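SYE1 (Shewanella oneidensis, PDB 4AWT) binds flavin mononucleotide and probably acts as an NAD(P)H-dependent oxidoreductase of the Old Yellow Enzyme family, reducing carbon-carbon double bonds. Local coordinates at residues Q165-A170 / D176-H181. The protein carries 1 engineered substitution. Numbering follows the deposited sequence.
Sequences QAALNA and DGIELH. With FMN (flavin mononucleotide), chain B.
In this TIM barrel, helix 153-172 packs on the outer side of the fourth strand, 177-181, through Ala167, Ala170 and Ile178. One methyl branch carries the contact. The first torsion of Ile178 (chi1 68°) turns CG2 anti to the carbonyl carbon, and this methyl reaches Ala170 CB at 3.5 Å. The same methyl lies 4.2 Å from Ala167 CA. Both helix residues are alanines, and the backbones come near: the CA atoms of Ala167 and Ile178 are 6.5 Å apart. Leu101 and Ile225 also touch Ile178. All three touching residues are buried and apolar. The strand then leads to the flavin. Glu179 is hydrogen-bonded to Gln100, Tyr266 and His268. At the end of the strand, CG of His181 is anti to the backbone N (chi1 -164°), and its ring reaches the flavin pyrimidine. Trp102 stacks on this ring, Tyr186 meets it edge-to-face, and ND1 is hydrogen-bonded to Ala183 N. Replacing His181 by alanine removes the ring, and Trp102 and Tyr186 would probably lose their aromatic partner, Ala183 N its acceptor and flavin O2 this neighbour. Flavin O2 lies over one face of the imidazole, 3.0 Å from His181 NE2.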
# COMPACT_ATOMS: atom_id res chain seq x y z
N GLN A 165 10.88 -9.04 9.91
CA GLN A 165 11.34 -8.11 10.93
C GLN A 165 10.59 -6.78 10.86
O GLN A 165 10.31 -6.18 11.89
CB GLN A 165 12.85 -7.90 10.81
CG GLN A 165 13.41 -7.04 11.93
CD GLN A 165 13.18 -7.61 13.30
OE1 GLN A 165 12.70 -6.90 14.27
NE2 GLN A 165 13.44 -8.86 13.49
N ALA A 166 10.27 -6.33 9.65
CA ALA A 166 9.54 -5.09 9.49
C ALA A 166 8.17 -5.18 10.15
O ALA A 166 7.67 -4.21 10.71
CB ALA A 166 9.38 -4.71 8.05
N ALA A 167 7.53 -6.37 10.10
CA ALA A 167 6.26 -6.55 10.77
C ALA A 167 6.40 -6.41 12.27
O ALA A 167 5.59 -5.77 12.95
CB ALA A 167 5.66 -7.88 10.39
N LEU A 168 7.47 -7.03 12.85
CA LEU A 168 7.73 -6.87 14.26
C LEU A 168 8.01 -5.41 14.58
O LEU A 168 7.56 -4.89 15.62
CB LEU A 168 8.91 -7.75 14.69
CG LEU A 168 8.66 -9.24 14.55
CD1 LEU A 168 9.98 -9.96 14.89
CD2 LEU A 168 7.55 -9.72 15.43
N ASN A 169 8.76 -4.73 13.73
CA ASN A 169 9.07 -3.32 13.95
C ASN A 169 7.78 -2.49 13.94
O ASN A 169 7.65 -1.55 14.73
CB ASN A 169 10.01 -2.84 12.87
CG ASN A 169 11.39 -3.46 12.93
OD1 ASN A 169 11.74 -4.13 13.92
ND2 ASN A 169 12.16 -3.21 11.91
N ALA A 170 6.86 -2.82 13.05
CA ALA A 170 5.59 -2.10 13.01
C ALA A 170 4.83 -2.28 14.32
O ALA A 170 4.22 -1.34 14.83
CB ALA A 170 4.75 -2.58 11.85
N ASP A 176 -1.47 -1.16 14.54
CA ASP A 176 -2.42 -2.21 14.79
C ASP A 176 -2.25 -3.42 13.89
O ASP A 176 -2.80 -4.48 14.18
CB ASP A 176 -3.84 -1.63 14.65
CG ASP A 176 -4.06 -0.52 15.65
OD1 ASP A 176 -4.04 -0.82 16.85
OD2 ASP A 176 -4.22 0.64 15.21
N GLY A 177 -1.54 -3.27 12.82
CA GLY A 177 -1.33 -4.33 11.84
C GLY A 177 -0.43 -3.82 10.75
O GLY A 177 0.06 -2.68 10.79
N ILE A 178 -0.22 -4.68 9.75
CA ILE A 178 0.54 -4.33 8.57
C ILE A 178 -0.28 -4.67 7.33
O ILE A 178 -1.08 -5.59 7.35
CB ILE A 178 1.93 -4.98 8.53
CG1 ILE A 178 1.90 -6.49 8.34
CG2 ILE A 178 2.70 -4.58 9.76
CD1 ILE A 178 1.83 -7.01 6.93
N GLU A 179 0.01 -3.94 6.26
CA GLU A 179 -0.48 -4.25 4.93
C GLU A 179 0.72 -4.58 4.09
O GLU A 179 1.65 -3.78 3.93
CB GLU A 179 -1.23 -3.07 4.31
CG GLU A 179 -1.81 -3.43 2.95
CD GLU A 179 -2.54 -2.27 2.29
OE1 GLU A 179 -3.73 -2.06 2.67
OE2 GLU A 179 -1.95 -1.60 1.43
N LEU A 180 0.72 -5.77 3.48
CA LEU A 180 1.77 -6.11 2.53
C LEU A 180 1.47 -5.48 1.19
O LEU A 180 0.46 -5.79 0.57
CB LEU A 180 1.83 -7.62 2.38
CG LEU A 180 2.84 -8.14 1.36
CD1 LEU A 180 4.26 -7.71 1.74
CD2 LEU A 180 2.72 -9.65 1.23
N HIS A 181 2.36 -4.62 0.71
CA HIS A 181 2.17 -4.03 -0.63
C HIS A 181 2.60 -5.08 -1.66
O HIS A 181 3.80 -5.24 -1.92
CB HIS A 181 2.97 -2.76 -0.80
CG HIS A 181 2.53 -1.94 -1.97
ND1 HIS A 181 1.72 -2.43 -2.93
CD2 HIS A 181 2.78 -0.62 -2.21
CE1 HIS A 181 1.50 -1.43 -3.76
NE2 HIS A 181 2.11 -0.33 -3.36
N1 FMN B . -0.65 3.09 -3.10
C2 FMN B . 0.04 2.27 -2.31
O2 FMN B . -0.28 1.06 -2.16
N3 FMN B . 1.14 2.74 -1.60
C4 FMN B . 1.57 4.05 -1.67
O4 FMN B . 2.51 4.42 -0.92
C4A FMN B . 0.91 4.87 -2.59
N5 FMN B . 1.34 6.17 -2.81
C5A FMN B . 0.41 7.07 -3.40
C6 FMN B . 0.67 8.42 -3.40
C7 FMN B . -0.24 9.36 -3.95
C7M FMN B . 0.05 10.83 -3.79
C8 FMN B . -1.37 8.88 -4.54
C8M FMN B . -2.42 9.81 -5.12
C9 FMN B . -1.64 7.50 -4.56
C9A FMN B . -0.76 6.58 -3.99
N10 FMN B . -1.06 5.20 -3.95
C10 FMN B . -0.25 4.36 -3.20
C1' FMN B . -2.32 4.72 -4.52
C2' FMN B . -3.54 5.02 -3.63
O2' FMN B . -3.51 4.23 -2.45
C3' FMN B . -4.85 4.70 -4.32
O3' FMN B . -5.01 3.31 -4.56
C4' FMN B . -5.09 5.46 -5.63
O4' FMN B . -4.75 6.84 -5.52
C5' FMN B . -6.50 5.26 -6.17
O5' FMN B . -7.49 5.78 -5.27
P FMN B . -8.13 7.24 -5.54
O1P FMN B . -7.02 8.24 -5.32
O2P FMN B . -8.64 7.25 -6.96
O3P FMN B . -9.22 7.33 -4.50